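Local coordinates for penicillin binding protein 2X (PDB 5U47), which probably acts as a penicillin-sensitive transpeptidase that cross-links adjacent glycan strands of peptidoglycan during synthesis of the septal wall, at residues Y519-V531 with Y544-F558. The protein carries 1 engineered substitution. Numbering follows the deposited sequence. Where two conformers were deposited one is given.
Sequences YKVGTNETLNSVV and YVTVQEPKTWNNNFF
Asn528 and Val530 pair with Val547 and Val545 as hydrogen-bonded antiparallel pairs, and the axes of the segments 526-531 and 544-548 come within 4.7 Å, at 167° between their directions. Asn528 N gives to Val547 O at 2.8 Å. Past the Leu527 and Gln548 pair, Glu549 N bonds to Thr526 O.

Pro550, Trp553 and Phe558 of the returning chain pack on the face with Asn528 and Val530. Asn528 CG is anti to the carbonyl carbon (chi1 -62°), turned toward Trp553, and ND2 lies over the centre of that ring, 3.1 Å from Trp553 CD2. CB of Asn528 also packs on the six-membered ring in a CH-pi contact. Thr526 OG1 gives to Asn528 OD1 from above the carbonyl plane and helps fix the amide's rotation. Val530 CG1 sits over one face of Phe558, 3.6 Å from Phe558 CD1, while Trp553 CH2 lies over the opposite face. Helix 224-241 packs on Val547 and Trp553.

On the other face, a water joins Ser529 OG (2.6 Å) to Tyr544 OH (2.7 Å). Tyr544 OH also hydrogen-bonds Tyr291. This face mixes the water bridge with apolar packing of Val531 and Tyr544 on helix 416-427. At the loop end, Lys520 NZ makes a salt bridge to Glu549 OE2 at 2.9 Å. Gln548 NE2 reaches the same oxygen from the opposite face of the carboxylate.

The hairpin belongs to the five-stranded sheet of the transpeptidase domain, beside strand 503-510 with its probable KSG motif. The positive charge of Lys520 probably eases the crowding of Glu549 and Glu525, whose OE1 atoms lie 4.1 Å apart. Gln548 adds a neutral N-H that helps hold the Glu549 carboxylate.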
# COMPACT_ATOMS: atom_id res chain seq x y z
N TYR A 519 -20.16 21.93 -0.50
CA TYR A 519 -19.68 21.40 -1.77
C TYR A 519 -19.44 22.45 -2.86
O TYR A 519 -20.15 23.44 -2.95
CB TYR A 519 -20.67 20.35 -2.29
CG TYR A 519 -20.89 19.18 -1.35
CD1 TYR A 519 -19.83 18.35 -0.99
CD2 TYR A 519 -22.15 18.87 -0.86
CE1 TYR A 519 -20.01 17.27 -0.15
CE2 TYR A 519 -22.35 17.79 -0.01
CZ TYR A 519 -21.26 17.00 0.34
OH TYR A 519 -21.42 15.93 1.18
N LYS A 520 -18.42 22.21 -3.69
CA LYS A 520 -18.10 23.08 -4.82
C LYS A 520 -19.19 22.92 -5.88
O LYS A 520 -19.76 21.84 -6.03
CB LYS A 520 -16.74 22.74 -5.43
CG LYS A 520 -15.56 22.96 -4.51
CD LYS A 520 -14.27 22.54 -5.20
CE LYS A 520 -13.05 22.70 -4.30
NZ LYS A 520 -11.83 22.19 -4.97
N VAL A 521 -19.46 23.99 -6.61
CA VAL A 521 -20.53 24.00 -7.62
C VAL A 521 -20.06 24.02 -9.09
O VAL A 521 -20.87 23.78 -9.98
CB VAL A 521 -21.51 25.18 -7.37
CG1 VAL A 521 -22.34 24.92 -6.12
CG2 VAL A 521 -20.76 26.51 -7.27
N GLY A 522 -18.78 24.26 -9.34
CA GLY A 522 -18.26 24.33 -10.71
C GLY A 522 -18.52 23.08 -11.55
O GLY A 522 -18.72 21.99 -11.02
N THR A 523 -18.50 23.26 -12.87
CA THR A 523 -18.72 22.17 -13.82
C THR A 523 -17.54 21.19 -13.73
O THR A 523 -16.38 21.61 -13.77
CB THR A 523 -18.83 22.69 -15.27
OG1 THR A 523 -19.80 23.76 -15.31
CG2 THR A 523 -19.25 21.56 -16.22
N ASN A 524 -17.86 19.90 -13.61
CA ASN A 524 -16.85 18.83 -13.45
C ASN A 524 -15.99 19.00 -12.18
O ASN A 524 -14.92 18.39 -12.07
CB ASN A 524 -15.96 18.69 -14.70
CG ASN A 524 -16.73 18.20 -15.92
OD1 ASN A 524 -17.53 17.26 -15.83
ND2 ASN A 524 -16.48 18.83 -17.06
N GLU A 525 -16.46 19.79 -11.21
CA GLU A 525 -15.71 19.97 -9.97
C GLU A 525 -16.22 18.86 -9.03
O GLU A 525 -16.88 19.08 -8.01
CB GLU A 525 -15.91 21.40 -9.46
CG GLU A 525 -14.64 22.02 -8.88
CD GLU A 525 -14.69 23.54 -8.85
OE1 GLU A 525 -13.65 24.17 -9.11
OE2 GLU A 525 -15.79 24.10 -8.60
N THR A 526 -15.87 17.64 -9.43
CA THR A 526 -16.31 16.42 -8.79
C THR A 526 -15.22 15.39 -8.75
O THR A 526 -14.18 15.55 -9.40
CB THR A 526 -17.44 15.77 -9.63
OG1 THR A 526 -16.99 15.65 -11.00
CG2 THR A 526 -18.73 16.59 -9.58
N LEU A 527 -15.46 14.35 -7.97
CA LEU A 527 -14.58 13.22 -7.90
C LEU A 527 -15.29 12.17 -8.72
O LEU A 527 -16.43 11.80 -8.40
CB LEU A 527 -14.43 12.72 -6.47
CG LEU A 527 -13.60 11.44 -6.38
CD1 LEU A 527 -12.13 11.70 -6.71
CD2 LEU A 527 -13.71 10.83 -5.01
N ASN A 528 -14.65 11.74 -9.81
CA ASN A 528 -15.21 10.70 -10.68
C ASN A 528 -14.48 9.38 -10.48
O ASN A 528 -13.26 9.36 -10.35
CB ASN A 528 -15.10 11.15 -12.14
CG ASN A 528 -15.91 12.42 -12.42
OD1 ASN A 528 -16.78 12.79 -11.66
ND2 ASN A 528 -15.64 13.05 -13.54
N SER A 529 -15.22 8.28 -10.46
CA SER A 529 -14.61 6.99 -10.19
C SER A 529 -15.34 5.83 -10.81
O SER A 529 -16.46 5.97 -11.29
CB SER A 529 -14.48 6.78 -8.68
OG SER A 529 -15.74 6.69 -8.02
N VAL A 530 -14.67 4.69 -10.83
CA VAL A 530 -15.28 3.47 -11.33
C VAL A 530 -14.64 2.25 -10.66
O VAL A 530 -13.43 2.25 -10.35
CB VAL A 530 -15.15 3.35 -12.88
CG1 VAL A 530 -13.71 3.18 -13.33
CG2 VAL A 530 -15.99 2.21 -13.41
N VAL A 531 -15.47 1.25 -10.39
CA VAL A 531 -14.98 -0.04 -9.94
C VAL A 531 -15.40 -1.03 -11.01
O VAL A 531 -16.51 -0.90 -11.57
CB VAL A 531 -15.52 -0.48 -8.58
CG1 VAL A 531 -17.05 -0.57 -8.56
CG2 VAL A 531 -14.88 -1.79 -8.17
N TYR A 544 -10.01 -0.25 -9.51
CA TYR A 544 -10.66 0.96 -8.99
C TYR A 544 -9.88 2.16 -9.46
O TYR A 544 -8.66 2.25 -9.25
CB TYR A 544 -10.72 0.88 -7.47
CG TYR A 544 -11.35 2.05 -6.74
CD1 TYR A 544 -12.61 2.52 -7.09
CD2 TYR A 544 -10.76 2.59 -5.62
CE1 TYR A 544 -13.22 3.55 -6.38
CE2 TYR A 544 -11.35 3.63 -4.91
CZ TYR A 544 -12.59 4.09 -5.29
OH TYR A 544 -13.19 5.12 -4.58
N VAL A 545 -10.59 3.10 -10.09
CA VAL A 545 -9.98 4.30 -10.65
C VAL A 545 -10.71 5.53 -10.18
O VAL A 545 -11.95 5.51 -10.11
CB VAL A 545 -10.01 4.24 -12.20
CG1 VAL A 545 -9.39 5.49 -12.81
CG2 VAL A 545 -9.31 3.00 -12.68
N THR A 546 -9.96 6.59 -9.86
CA THR A 546 -10.53 7.86 -9.44
C THR A 546 -9.78 9.01 -10.11
O THR A 546 -8.61 8.87 -10.45
CB THR A 546 -10.44 8.10 -7.90
OG1 THR A 546 -9.10 8.45 -7.53
CG2 THR A 546 -10.91 6.86 -7.10
N VAL A 547 -10.47 10.11 -10.34
CA VAL A 547 -9.91 11.34 -10.86
C VAL A 547 -10.70 12.49 -10.22
O VAL A 547 -11.95 12.48 -10.24
CB VAL A 547 -9.93 11.43 -12.41
CG1 VAL A 547 -11.33 11.31 -12.97
CG2 VAL A 547 -9.28 12.73 -12.88
N GLN A 548 -9.98 13.44 -9.63
CA GLN A 548 -10.59 14.57 -8.99
C GLN A 548 -10.51 15.81 -9.88
O GLN A 548 -9.45 16.14 -10.43
CB GLN A 548 -9.94 14.85 -7.62
CG GLN A 548 -10.60 15.99 -6.85
CD GLN A 548 -10.08 16.18 -5.44
OE1 GLN A 548 -9.41 15.33 -4.89
NE2 GLN A 548 -10.41 17.33 -4.84
N GLU A 549 -11.65 16.49 -10.00
CA GLU A 549 -11.80 17.73 -10.75
C GLU A 549 -11.18 17.72 -12.14
O GLU A 549 -10.30 18.52 -12.45
CB GLU A 549 -11.28 18.90 -9.91
CG GLU A 549 -12.03 19.07 -8.60
CD GLU A 549 -11.37 20.06 -7.66
OE1 GLU A 549 -11.01 21.16 -8.10
OE2 GLU A 549 -11.24 19.73 -6.45
N PRO A 550 -11.65 16.80 -13.00
CA PRO A 550 -11.18 16.78 -14.37
C PRO A 550 -11.65 18.04 -15.12
O PRO A 550 -12.82 18.39 -15.03
CB PRO A 550 -11.85 15.54 -14.94
CG PRO A 550 -13.10 15.37 -14.14
CD PRO A 550 -12.71 15.80 -12.76
N LYS A 551 -10.73 18.72 -15.81
CA LYS A 551 -11.09 19.89 -16.63
C LYS A 551 -12.05 19.48 -17.73
O LYS A 551 -12.99 20.21 -18.04
CB LYS A 551 -9.88 20.53 -17.32
CG LYS A 551 -9.26 21.74 -16.62
CD LYS A 551 -8.56 21.39 -15.34
CE LYS A 551 -7.91 22.63 -14.74
NZ LYS A 551 -7.31 22.35 -13.40
N THR A 552 -11.77 18.32 -18.33
CA THR A 552 -12.56 17.75 -19.42
C THR A 552 -13.02 16.39 -18.94
O THR A 552 -12.19 15.60 -18.45
CB THR A 552 -11.70 17.58 -20.70
OG1 THR A 552 -11.01 18.79 -20.99
CG2 THR A 552 -12.57 17.19 -21.90
N TRP A 553 -14.32 16.09 -19.06
CA TRP A 553 -14.83 14.79 -18.60
C TRP A 553 -15.89 14.15 -19.48
O TRP A 553 -16.76 14.81 -20.01
CB TRP A 553 -15.39 14.88 -17.17
CG TRP A 553 -15.84 13.52 -16.73
CD1 TRP A 553 -17.12 13.07 -16.56
CD2 TRP A 553 -14.99 12.40 -16.51
NE1 TRP A 553 -17.11 11.74 -16.21
CE2 TRP A 553 -15.82 11.31 -16.18
CE3 TRP A 553 -13.61 12.21 -16.55
CZ2 TRP A 553 -15.31 10.06 -15.89
CZ3 TRP A 553 -13.09 10.97 -16.26
CH2 TRP A 553 -13.94 9.91 -15.92
N ASN A 554 -15.81 12.83 -19.56
CA ASN A 554 -16.75 12.00 -20.26
C ASN A 554 -16.52 10.60 -19.70
O ASN A 554 -15.37 10.19 -19.56
CB ASN A 554 -16.47 12.05 -21.77
CG ASN A 554 -17.47 11.27 -22.58
OD1 ASN A 554 -17.88 10.16 -22.22
ND2 ASN A 554 -17.85 11.84 -23.72
N ASN A 555 -17.57 9.87 -19.37
CA ASN A 555 -17.40 8.51 -18.84
C ASN A 555 -16.58 7.60 -19.74
O ASN A 555 -15.92 6.69 -19.26
CB ASN A 555 -18.74 7.87 -18.46
CG ASN A 555 -19.27 8.39 -17.13
OD1 ASN A 555 -18.52 8.85 -16.28
ND2 ASN A 555 -20.58 8.28 -16.94
N ASN A 556 -16.59 7.88 -21.04
CA ASN A 556 -15.82 7.12 -22.02
C ASN A 556 -14.33 7.14 -21.71
O ASN A 556 -13.60 6.24 -22.16
CB ASN A 556 -16.04 7.68 -23.43
CG ASN A 556 -17.47 7.52 -23.92
OD1 ASN A 556 -18.23 6.71 -23.38
ND2 ASN A 556 -17.85 8.29 -24.93
N PHE A 557 -13.86 8.14 -20.97
CA PHE A 557 -12.44 8.21 -20.64
C PHE A 557 -11.98 7.04 -19.78
O PHE A 557 -10.80 6.71 -19.81
CB PHE A 557 -12.03 9.51 -19.94
CG PHE A 557 -12.18 10.75 -20.79
CD1 PHE A 557 -12.03 10.72 -22.17
CD2 PHE A 557 -12.37 11.99 -20.18
CE1 PHE A 557 -12.15 11.88 -22.92
CE2 PHE A 557 -12.47 13.15 -20.93
CZ PHE A 557 -12.36 13.10 -22.31
N PHE A 558 -12.88 6.42 -19.03
CA PHE A 558 -12.49 5.26 -18.22
C PHE A 558 -11.97 4.11 -19.07
O PHE A 558 -11.17 3.30 -18.59
CB PHE A 558 -13.62 4.76 -17.32
CG PHE A 558 -13.90 5.64 -16.14
CD1 PHE A 558 -12.88 6.03 -15.28
CD2 PHE A 558 -15.20 6.00 -15.82
CE1 PHE A 558 -13.14 6.81 -14.17
CE2 PHE A 558 -15.48 6.77 -14.69
CZ PHE A 558 -14.45 7.18 -13.87
O HOH W 1 -15.51 6.08 -5.51